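Local coordinates for calcium uptake protein 2, mitochondrial (Homo sapiens, PDB 6LB7) that binds calcium through an EF-hand loop and, as a partner of the uniporter machinery, probably helps to regulate calcium entry into mitochondria, at residues Phe33-Met38 with Gln188-Leu193; Leu91-Lys96 with Glu181-Glu186; Gly100-Phe105 with Leu171-Phe176; Thr250-Phe255 with Val314-Met319. All blocks are in the same frame, centred on the assembly; numbering follows the deposited sequence.

How the contacts relate
Read from the N terminus, the chain opens three contacts in turn, on helices 30-38, 84-94 and 99-108, and closes them in reverse order on strand 171-172 and the long helix 173-196 that follows it. Contact 3 therefore lies within the span of contact 2, and contact 2 within that of contact 1; none of the three cross. Contacts 1 and 2 touch through V37 and L94, and contacts 2 and 3 through F101 packed on Q184. Contact 4 follows in series, joining helices 252-264 and 308-320 of the C-terminal half. It still meets the others: R318 forms a salt bridge with E191 of contact 1, and T250 packs against T95 and K96 of contact 2.

Contact 1: residues Phe33-Met38 with Gln188-Leu193; sequences FLFSVM and QEMEFL
L34 is the first residue of F33-M38 to meet Q188-L193, and it does so broadside: its CD1 lies 3.9 Å from SD of M190, with CB, CG and CD2 at nearly the same range, so the sulfur rests along the leucine's flank. The two side chains cross at about a right angle. M190 reaches this place because its CG stands opposite the backbone N (chi1 -173°) and its chain continues extended. F35 starts out pointing away, but its ring swings back until CE1 is 4.4 Å from CE of M190, a loose approach at the ring edge. M38 makes the closer contact, its SD 3.6 Å from CG of M190. A bend at chi3 (-64°) leaves M38 CE 3.8 Å from M190 CE, while M38 CG passes E191 CG at 3.7 Å, the two side chains sliding past each other in opposite senses. No direct hydrogen bond crosses; instead a water donates to M38 O (2.9 Å) and to E191 OE2 (2.9 Å). That buried carboxylate is also held by salt bridges from R321 and R318 to OE2 and by W210 NE1 at OE1, which would probably stabilise its negative charge. The axes of 33-38 and 188-193 approach to 11.0 Å and cross at -64°, so helix 30-38 packs steeply across this part of helix 173-196, with F33 and V37 against helix 84-94.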
# COMPACT_ATOMS: atom_id res chain seq x y z
N PHE B 33 22.98 7.22 -16.57
CA PHE B 33 21.95 6.74 -15.66
C PHE B 33 22.51 6.52 -14.26
O PHE B 33 21.93 6.98 -13.27
CB PHE B 33 21.35 5.43 -16.20
CG PHE B 33 20.45 4.76 -15.21
CD1 PHE B 33 19.22 5.30 -14.89
CD2 PHE B 33 20.86 3.60 -14.58
CE1 PHE B 33 18.40 4.68 -13.97
CE2 PHE B 33 20.05 2.99 -13.65
CZ PHE B 33 18.83 3.53 -13.34
N LEU B 34 23.64 5.82 -14.17
CA LEU B 34 24.25 5.57 -12.86
C LEU B 34 24.53 6.87 -12.12
O LEU B 34 24.24 6.98 -10.92
CB LEU B 34 25.54 4.77 -13.03
CG LEU B 34 25.35 3.35 -13.54
CD1 LEU B 34 26.69 2.79 -14.00
CD2 LEU B 34 24.70 2.46 -12.46
N PHE B 35 25.05 7.89 -12.82
CA PHE B 35 25.34 9.18 -12.19
C PHE B 35 24.07 9.87 -11.72
O PHE B 35 24.03 10.46 -10.63
CB PHE B 35 26.12 10.08 -13.14
CG PHE B 35 27.55 9.66 -13.35
CD1 PHE B 35 28.09 8.59 -12.65
CD2 PHE B 35 28.37 10.37 -14.20
CE1 PHE B 35 29.41 8.22 -12.83
CE2 PHE B 35 29.68 10.00 -14.38
CZ PHE B 35 30.20 8.92 -13.69
N SER B 36 23.01 9.84 -12.53
CA SER B 36 21.76 10.48 -12.13
C SER B 36 21.16 9.82 -10.89
O SER B 36 20.39 10.46 -10.16
CB SER B 36 20.77 10.45 -13.29
OG SER B 36 20.08 9.22 -13.36
N VAL B 37 21.50 8.57 -10.63
CA VAL B 37 20.98 7.90 -9.44
C VAL B 37 21.80 8.26 -8.21
O VAL B 37 21.26 8.42 -7.11
CB VAL B 37 20.94 6.38 -9.70
CG1 VAL B 37 20.76 5.61 -8.42
CG2 VAL B 37 19.82 6.05 -10.71
N MET B 38 23.11 8.39 -8.36
CA MET B 38 23.97 8.62 -7.21
C MET B 38 24.04 10.09 -6.83
O MET B 38 24.14 10.42 -5.65
CB MET B 38 25.37 8.09 -7.49
CG MET B 38 25.43 6.56 -7.58
SD MET B 38 27.11 6.01 -7.35
CE MET B 38 27.90 6.76 -8.78
N GLN B 188 23.90 -0.49 -5.14
CA GLN B 188 24.49 -0.51 -3.81
C GLN B 188 26.00 -0.72 -3.87
O GLN B 188 26.76 -0.04 -3.17
CB GLN B 188 23.84 -1.61 -2.94
CG GLN B 188 22.31 -1.50 -2.73
CD GLN B 188 21.64 -2.86 -2.52
OE1 GLN B 188 22.24 -3.85 -2.53
NE2 GLN B 188 20.38 -2.88 -2.32
N GLU B 189 26.53 -1.54 -4.78
CA GLU B 189 27.98 -1.70 -4.81
C GLU B 189 28.66 -0.42 -5.27
O GLU B 189 29.73 -0.06 -4.77
CB GLU B 189 28.36 -2.88 -5.72
CG GLU B 189 28.00 -4.24 -5.13
CD GLU B 189 28.30 -5.41 -6.04
OE1 GLU B 189 28.74 -5.19 -7.18
OE2 GLU B 189 28.10 -6.55 -5.59
N MET B 190 28.05 0.28 -6.22
CA MET B 190 28.68 1.50 -6.71
C MET B 190 28.66 2.59 -5.65
O MET B 190 29.66 3.28 -5.42
CB MET B 190 27.98 1.94 -7.97
CG MET B 190 28.64 3.08 -8.65
SD MET B 190 27.94 3.23 -10.30
CE MET B 190 29.27 4.13 -11.09
N GLU B 191 27.51 2.77 -4.97
CA GLU B 191 27.45 3.75 -3.89
C GLU B 191 28.37 3.36 -2.74
O GLU B 191 29.00 4.23 -2.13
CB GLU B 191 26.01 3.90 -3.40
CG GLU B 191 25.13 4.59 -4.44
CD GLU B 191 23.78 5.01 -3.90
OE1 GLU B 191 23.22 4.31 -3.03
OE2 GLU B 191 23.29 6.08 -4.34
N PHE B 192 28.48 2.08 -2.43
CA PHE B 192 29.39 1.67 -1.37
C PHE B 192 30.80 2.19 -1.63
O PHE B 192 31.42 2.80 -0.76
CB PHE B 192 29.42 0.16 -1.23
CG PHE B 192 30.33 -0.32 -0.12
CD1 PHE B 192 31.65 -0.66 -0.38
CD2 PHE B 192 29.86 -0.39 1.19
CE1 PHE B 192 32.49 -1.09 0.64
CE2 PHE B 192 30.68 -0.83 2.21
CZ PHE B 192 32.00 -1.18 1.94
N LEU B 193 31.34 1.93 -2.82
CA LEU B 193 32.71 2.36 -3.09
C LEU B 193 32.81 3.87 -3.25
O LEU B 193 33.84 4.47 -2.90
CB LEU B 193 33.25 1.66 -4.33
CG LEU B 193 33.69 0.26 -3.92
CD1 LEU B 193 33.86 -0.62 -5.16
CD2 LEU B 193 34.97 0.32 -3.07
O HOH W 1 24.18 8.67 -3.29

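Contact 2: residues Leu91-Lys96 with Glu181-Glu186; sequences LTILTK and ENLQTE
Where helix 84-94 gives way to the loop leading into helix 99-108, Q184 of the long helix 173-196 bridges two backbone carbonyls, I93 O at the end of the helix and K96 O in the loop after it. The backbones come close here, with the CA atoms of L94 and Q184 5.7 Å apart. Q184 NE2 donates twice: to I93 O at 3.0 Å (N-H...O 149°) and to K96 O at 2.8 Å, the straighter bond (161°). Both acceptors lie in the plane of the Q184 amide, and the second bond also lies in the carbonyl plane of K96, so the two together fix the rotation of the flat group. I93 O is shared: K96 N reaches it from the face opposite Q184 NE2, closing the turn at 3.0 Å. A water donates to Q184 OE1 at 2.7 Å and weakly to K96 O, bridging the amide oxygen to the carbonyl that NE2 already holds. The apolar half of the contact belongs to L183. Its CG is turned away from its own backbone N (chi1 169°), which directs the branch at the other helix: CD2 meets I93 CG2 at 3.8 Å and CG meets L94 CD2 at 3.7 Å, both pairs crossing nearly perpendicularly. F101 of helix 99-108 packs on Q184 as well, and K96 NZ bonds to a polar side chain of the other protein chain in the assembly. Helix 173-196 thus bonds the carbonyls where helix 84-94 turns toward helix 99-108 and packs L183 on I93 and L94, within a largely helical EF-hand protein.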
# COMPACT_ATOMS: atom_id res chain seq x y z
N LEU B 91 13.98 3.57 -12.41
CA LEU B 91 13.90 4.25 -11.12
C LEU B 91 12.84 3.61 -10.24
O LEU B 91 13.06 3.46 -9.03
CB LEU B 91 13.60 5.74 -11.32
CG LEU B 91 14.66 6.73 -11.79
CD1 LEU B 91 14.04 8.14 -11.73
CD2 LEU B 91 15.92 6.68 -10.94
N THR B 92 11.69 3.22 -10.80
CA THR B 92 10.69 2.58 -9.94
C THR B 92 11.21 1.27 -9.37
O THR B 92 10.90 0.93 -8.22
CB THR B 92 9.36 2.35 -10.69
OG1 THR B 92 9.53 1.38 -11.73
CG2 THR B 92 8.85 3.62 -11.31
N ILE B 93 12.02 0.55 -10.14
CA ILE B 93 12.50 -0.75 -9.69
C ILE B 93 13.41 -0.59 -8.48
O ILE B 93 13.32 -1.37 -7.52
CB ILE B 93 13.21 -1.48 -10.85
CG1 ILE B 93 12.23 -1.79 -11.98
CG2 ILE B 93 13.94 -2.74 -10.33
CD1 ILE B 93 10.93 -2.55 -11.54
N LEU B 94 14.26 0.45 -8.48
CA LEU B 94 15.20 0.68 -7.38
C LEU B 94 14.51 0.84 -6.03
O LEU B 94 15.13 0.58 -4.99
CB LEU B 94 16.06 1.92 -7.66
CG LEU B 94 17.10 1.79 -8.76
CD1 LEU B 94 17.83 3.12 -8.93
CD2 LEU B 94 18.09 0.70 -8.40
N THR B 95 13.25 1.27 -6.01
CA THR B 95 12.51 1.45 -4.76
C THR B 95 11.78 0.20 -4.30
O THR B 95 11.29 0.17 -3.17
CB THR B 95 11.47 2.58 -4.90
OG1 THR B 95 10.49 2.20 -5.87
CG2 THR B 95 12.12 3.87 -5.35
N LYS B 96 11.70 -0.82 -5.11
CA LYS B 96 10.81 -1.92 -4.76
C LYS B 96 11.48 -2.90 -3.80
O LYS B 96 12.64 -3.27 -3.99
CB LYS B 96 10.38 -2.70 -6.00
CG LYS B 96 9.71 -1.87 -7.08
CD LYS B 96 8.32 -1.48 -6.66
CE LYS B 96 7.52 -0.95 -7.84
NZ LYS B 96 6.21 -0.43 -7.34
N GLU B 181 17.12 -7.66 -9.40
CA GLU B 181 18.01 -7.89 -8.26
C GLU B 181 19.40 -7.33 -8.54
O GLU B 181 20.02 -6.72 -7.68
CB GLU B 181 18.12 -9.39 -7.95
CG GLU B 181 16.84 -10.07 -7.42
CD GLU B 181 16.94 -11.61 -7.47
OE1 GLU B 181 16.07 -12.30 -6.89
OE2 GLU B 181 17.88 -12.13 -8.12
N ASN B 182 19.91 -7.56 -9.75
CA ASN B 182 21.26 -7.13 -10.08
C ASN B 182 21.34 -5.61 -10.24
O ASN B 182 22.40 -5.02 -9.98
CB ASN B 182 21.74 -7.83 -11.35
CG ASN B 182 22.23 -9.28 -11.08
OD1 ASN B 182 22.64 -9.60 -9.97
ND2 ASN B 182 22.18 -10.13 -12.10
N LEU B 183 20.27 -4.98 -10.71
CA LEU B 183 20.23 -3.51 -10.76
C LEU B 183 20.36 -2.93 -9.36
O LEU B 183 21.20 -2.05 -9.11
CB LEU B 183 18.93 -3.05 -11.43
CG LEU B 183 18.61 -1.56 -11.32
CD1 LEU B 183 19.62 -0.76 -12.14
CD2 LEU B 183 17.18 -1.29 -11.76
N GLN B 184 19.53 -3.40 -8.42
CA GLN B 184 19.64 -2.93 -7.03
C GLN B 184 21.03 -3.23 -6.46
O GLN B 184 21.66 -2.36 -5.85
CB GLN B 184 18.55 -3.56 -6.16
CG GLN B 184 17.12 -3.20 -6.57
CD GLN B 184 16.11 -3.62 -5.52
OE1 GLN B 184 16.40 -4.46 -4.67
NE2 GLN B 184 14.92 -3.02 -5.57
N THR B 185 21.54 -4.45 -6.67
CA THR B 185 22.89 -4.77 -6.20
C THR B 185 23.93 -3.83 -6.80
O THR B 185 24.83 -3.36 -6.10
CB THR B 185 23.22 -6.22 -6.54
OG1 THR B 185 22.28 -7.08 -5.91
CG2 THR B 185 24.62 -6.58 -6.02
N GLU B 186 23.83 -3.56 -8.10
CA GLU B 186 24.83 -2.72 -8.75
C GLU B 186 24.85 -1.31 -8.16
O GLU B 186 25.93 -0.76 -7.90
CB GLU B 186 24.60 -2.69 -10.26
CG GLU B 186 25.57 -1.75 -10.97
CD GLU B 186 25.85 -2.17 -12.41
OE1 GLU B 186 24.94 -2.61 -13.15
OE2 GLU B 186 27.01 -2.07 -12.82
O HOH W 2 15.38 -4.35 -2.14

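Contact 3: residues Gly100-Phe105 with Leu171-Phe176; sequences GFHVAF and LHYKEF
F105 and Y173 stand with their CA atoms 6.8 Å apart, opposite the point where the weakly bonded strand 171-172 passes into helix 173-196, H172 taking the N-cap position. Four rings then pack in sequence, the edge of each directed at the face of the next. H102 leads with CD2, which lies over the centre of the Y173 ring, the centroids 4.6 Å apart and the planes at 74°. Y173 in turn sets its edge against F105: CD1 comes to 3.5 Å from F105 CG, the planes making 65°, while Y173 CB sits almost squarely over the same ring, 3.9 Å from its centroid, as a CH-pi contact. Helix 99-108 leads into the calcium loop, whose ligands D109, D111, N113, M115 and E120 follow it, and L171 bonds through its backbone to I116, an antiparallel pairing of strands 115-116 and 171-172 consistent with that between paired EF-hand loops. F105 itself lies about 7 Å from the bound calcium ion, measured from its side chain. With CG anti to the backbone N (chi1 179°), it drives between Y173 and F176, its CD1 3.7 Å from F176 CG over that ring's face, while L171 O lies in the plane of F105 at its edge, 3.6 Å from CE1. F176 continues back to helix 99-108, where its CZ meets A104 CB at 4.0 Å.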
# COMPACT_ATOMS: atom_id res chain seq x y z
N GLY B 100 8.01 -6.87 -4.81
CA GLY B 100 7.43 -6.09 -5.89
C GLY B 100 7.87 -6.48 -7.28
O GLY B 100 7.26 -6.01 -8.25
N PHE B 101 8.91 -7.31 -7.42
CA PHE B 101 9.40 -7.64 -8.75
C PHE B 101 8.38 -8.45 -9.54
O PHE B 101 8.17 -8.18 -10.73
CB PHE B 101 10.73 -8.41 -8.68
CG PHE B 101 11.88 -7.61 -8.14
CD1 PHE B 101 11.76 -6.23 -7.94
CD2 PHE B 101 13.08 -8.22 -7.81
CE1 PHE B 101 12.81 -5.49 -7.42
CE2 PHE B 101 14.14 -7.48 -7.30
CZ PHE B 101 14.00 -6.12 -7.09
N HIS B 102 7.74 -9.43 -8.90
CA HIS B 102 6.80 -10.27 -9.65
C HIS B 102 5.57 -9.46 -10.06
O HIS B 102 5.03 -9.64 -11.16
CB HIS B 102 6.40 -11.51 -8.84
CG HIS B 102 5.73 -12.57 -9.66
ND1 HIS B 102 4.48 -13.05 -9.37
CD2 HIS B 102 6.14 -13.21 -10.78
CE1 HIS B 102 4.14 -13.96 -10.27
NE2 HIS B 102 5.13 -14.07 -11.14
N VAL B 103 5.12 -8.58 -9.17
CA VAL B 103 4.06 -7.63 -9.48
C VAL B 103 4.41 -6.79 -10.70
O VAL B 103 3.61 -6.64 -11.63
CB VAL B 103 3.80 -6.73 -8.26
CG1 VAL B 103 2.97 -5.52 -8.63
CG2 VAL B 103 3.15 -7.54 -7.14
N ALA B 104 5.63 -6.24 -10.73
CA ALA B 104 6.03 -5.44 -11.89
C ALA B 104 6.03 -6.30 -13.15
O ALA B 104 5.63 -5.83 -14.23
CB ALA B 104 7.41 -4.83 -11.68
N PHE B 105 6.49 -7.54 -13.05
CA PHE B 105 6.50 -8.44 -14.20
C PHE B 105 5.09 -8.69 -14.69
O PHE B 105 4.79 -8.56 -15.89
CB PHE B 105 7.20 -9.76 -13.82
CG PHE B 105 7.25 -10.78 -14.93
CD1 PHE B 105 8.26 -10.75 -15.87
CD2 PHE B 105 6.27 -11.77 -15.02
CE1 PHE B 105 8.31 -11.69 -16.90
CE2 PHE B 105 6.31 -12.72 -16.04
CZ PHE B 105 7.33 -12.68 -16.99
N LEU B 171 11.07 -12.38 -22.67
CA LEU B 171 11.68 -12.26 -21.35
C LEU B 171 10.84 -13.02 -20.32
O LEU B 171 9.70 -12.65 -20.03
CB LEU B 171 11.84 -10.79 -20.96
CG LEU B 171 12.44 -10.43 -19.61
CD1 LEU B 171 13.86 -10.97 -19.51
CD2 LEU B 171 12.45 -8.91 -19.39
N HIS B 172 11.41 -14.09 -19.77
CA HIS B 172 10.74 -14.87 -18.75
C HIS B 172 10.98 -14.25 -17.38
O HIS B 172 11.84 -13.38 -17.21
CB HIS B 172 11.22 -16.32 -18.79
CG HIS B 172 10.93 -17.00 -20.09
ND1 HIS B 172 9.92 -17.93 -20.23
CD2 HIS B 172 11.48 -16.85 -21.31
CE1 HIS B 172 9.88 -18.34 -21.48
NE2 HIS B 172 10.82 -17.70 -22.16
N TYR B 173 10.21 -14.69 -16.38
CA TYR B 173 10.29 -14.03 -15.09
C TYR B 173 11.67 -14.17 -14.47
O TYR B 173 12.17 -13.23 -13.83
CB TYR B 173 9.23 -14.55 -14.12
CG TYR B 173 9.37 -13.86 -12.79
CD1 TYR B 173 9.31 -12.46 -12.70
CD2 TYR B 173 9.61 -14.59 -11.62
CE1 TYR B 173 9.46 -11.81 -11.49
CE2 TYR B 173 9.76 -13.95 -10.41
CZ TYR B 173 9.69 -12.55 -10.35
OH TYR B 173 9.84 -11.92 -9.14
N LYS B 174 12.30 -15.33 -14.62
CA LYS B 174 13.55 -15.51 -13.88
C LYS B 174 14.66 -14.63 -14.43
O LYS B 174 15.49 -14.15 -13.65
CB LYS B 174 13.93 -16.99 -13.83
CG LYS B 174 14.84 -17.50 -14.91
CD LYS B 174 15.10 -19.00 -14.68
CE LYS B 174 15.96 -19.59 -15.79
NZ LYS B 174 16.11 -21.07 -15.72
N GLU B 175 14.67 -14.36 -15.74
CA GLU B 175 15.69 -13.38 -16.11
C GLU B 175 15.22 -11.95 -15.85
O GLU B 175 16.03 -11.08 -15.52
CB GLU B 175 16.06 -13.50 -17.59
CG GLU B 175 16.79 -14.68 -18.06
CD GLU B 175 16.22 -15.99 -17.61
OE1 GLU B 175 16.85 -16.68 -16.95
OE2 GLU B 175 15.14 -16.32 -17.90
N PHE B 176 13.92 -11.66 -15.78
CA PHE B 176 13.47 -10.33 -15.33
C PHE B 176 13.85 -10.10 -13.87
O PHE B 176 14.43 -9.07 -13.53
CB PHE B 176 11.95 -10.22 -15.53
CG PHE B 176 11.32 -8.93 -15.02
CD1 PHE B 176 11.06 -7.88 -15.89
CD2 PHE B 176 10.94 -8.79 -13.69
CE1 PHE B 176 10.44 -6.70 -15.45
CE2 PHE B 176 10.32 -7.61 -13.23
CZ PHE B 176 10.07 -6.57 -14.12

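Contact 4: residues Thr250-Phe255 with Val314-Met319; sequences THLEDF and VLKNRM
M319 N bonds to L315 O at 3.0 Å within helix 308-320, and that helical repeat brings L315 and M319 to one face, where both meet L252. No hydrogen bond crosses between the segments, and the contact is apolar. The branch of L252 does most of the work. Its CD2 presses on L315 CD1 at 3.5 Å, tighter than usual for two methyls, and its CD1 settles between L315 CB (3.7 Å) and M319 CG (3.8 Å), over the gap between successive turns. M319 is folded, bent at chi2 (-51°) and again at chi3 (-65°), and this takes its CE toward T250, where a longer contact to CG2 measures 4.4 Å. The hydroxyl of T250 is occupied elsewhere, bonding to H247 O. H251 holds the N-cap position, and its O receives F255 N at 3.2 Å, so L252 projects from the very first turn of its helix. R318, although its CB faces this way, sends its guanidinium off to W210. Helix 252-264 thus begins beside the C-terminal part of helix 308-320; helix 239-249 fills in through F245 and F248 against L315, helix 204-211 adds L211, and helix 271-282 lies against F255, whose ring meets F248 and F274 edge-to-face.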
# COMPACT_ATOMS: atom_id res chain seq x y z
N THR B 250 13.88 -0.45 1.42
CA THR B 250 12.76 -0.70 0.51
C THR B 250 11.53 -1.23 1.24
O THR B 250 10.49 -1.41 0.60
CB THR B 250 13.15 -1.67 -0.62
OG1 THR B 250 13.48 -2.96 -0.09
CG2 THR B 250 14.35 -1.14 -1.42
N HIS B 251 11.62 -1.44 2.55
CA HIS B 251 10.49 -1.87 3.38
C HIS B 251 10.03 -0.77 4.33
O HIS B 251 9.58 -1.07 5.44
CB HIS B 251 10.84 -3.12 4.16
CG HIS B 251 11.14 -4.29 3.29
ND1 HIS B 251 10.17 -5.18 2.88
CD2 HIS B 251 12.29 -4.69 2.70
CE1 HIS B 251 10.72 -6.10 2.11
NE2 HIS B 251 12.01 -5.83 1.99
N LEU B 252 10.15 0.49 3.92
CA LEU B 252 9.84 1.61 4.80
C LEU B 252 8.36 1.72 5.11
O LEU B 252 7.99 2.34 6.11
CB LEU B 252 10.28 2.93 4.17
CG LEU B 252 11.77 3.18 4.06
CD1 LEU B 252 12.05 4.63 3.66
CD2 LEU B 252 12.43 2.81 5.37
N GLU B 253 7.49 1.24 4.21
CA GLU B 253 6.06 1.33 4.45
C GLU B 253 5.68 0.61 5.73
O GLU B 253 5.05 1.18 6.62
CB GLU B 253 5.28 0.76 3.26
CG GLU B 253 3.78 0.76 3.44
CD GLU B 253 3.04 0.02 2.32
OE1 GLU B 253 3.66 -0.81 1.62
OE2 GLU B 253 1.83 0.27 2.16
N ASP B 254 6.08 -0.66 5.84
CA ASP B 254 5.82 -1.43 7.04
C ASP B 254 6.60 -0.89 8.23
O ASP B 254 6.11 -0.91 9.36
CB ASP B 254 6.16 -2.90 6.80
CG ASP B 254 5.19 -3.58 5.84
OD1 ASP B 254 4.21 -2.92 5.44
OD2 ASP B 254 5.40 -4.76 5.50
N PHE B 255 7.81 -0.38 7.99
CA PHE B 255 8.58 0.17 9.11
C PHE B 255 7.91 1.40 9.70
O PHE B 255 7.89 1.57 10.92
CB PHE B 255 10.01 0.50 8.66
CG PHE B 255 10.85 1.08 9.76
CD1 PHE B 255 11.06 2.45 9.85
CD2 PHE B 255 11.41 0.25 10.74
CE1 PHE B 255 11.82 3.00 10.88
CE2 PHE B 255 12.19 0.78 11.77
CZ PHE B 255 12.38 2.17 11.84
N VAL B 314 14.84 11.28 6.77
CA VAL B 314 16.10 11.13 6.04
C VAL B 314 16.05 9.91 5.12
O VAL B 314 16.54 9.94 3.99
CB VAL B 314 17.28 11.06 7.02
CG1 VAL B 314 18.59 10.64 6.32
CG2 VAL B 314 17.47 12.41 7.74
N LEU B 315 15.46 8.81 5.60
CA LEU B 315 15.29 7.62 4.78
C LEU B 315 14.47 7.94 3.54
O LEU B 315 14.78 7.46 2.44
CB LEU B 315 14.62 6.51 5.59
CG LEU B 315 15.47 5.83 6.65
CD1 LEU B 315 14.73 4.65 7.24
CD2 LEU B 315 16.79 5.40 6.05
N LYS B 316 13.40 8.73 3.71
CA LYS B 316 12.61 9.14 2.57
C LYS B 316 13.40 10.08 1.66
O LYS B 316 13.24 10.01 0.44
CB LYS B 316 11.30 9.77 3.03
CG LYS B 316 10.27 8.73 3.52
CD LYS B 316 8.95 9.37 3.92
CE LYS B 316 8.83 9.52 5.44
NZ LYS B 316 8.32 10.86 5.89
N ASN B 317 14.27 10.94 2.20
CA ASN B 317 15.20 11.66 1.33
C ASN B 317 16.01 10.67 0.48
O ASN B 317 16.17 10.87 -0.73
CB ASN B 317 16.17 12.54 2.13
CG ASN B 317 15.47 13.63 2.98
OD1 ASN B 317 15.99 14.01 4.03
ND2 ASN B 317 14.34 14.14 2.50
N ARG B 318 16.57 9.62 1.10
CA ARG B 318 17.38 8.65 0.36
C ARG B 318 16.58 8.03 -0.77
O ARG B 318 17.00 8.06 -1.93
CB ARG B 318 17.88 7.53 1.28
CG ARG B 318 19.14 7.77 2.12
CD ARG B 318 20.45 7.99 1.33
NE ARG B 318 20.52 7.39 0.01
CZ ARG B 318 21.51 7.59 -0.87
NH1 ARG B 318 22.54 8.38 -0.56
NH2 ARG B 318 21.46 7.00 -2.06
N MET B 319 15.40 7.49 -0.46
CA MET B 319 14.62 6.75 -1.44
C MET B 319 14.24 7.61 -2.63
O MET B 319 14.27 7.14 -3.77
CB MET B 319 13.37 6.18 -0.76
CG MET B 319 13.73 5.19 0.32
SD MET B 319 14.89 4.02 -0.40
CE MET B 319 13.80 3.25 -1.62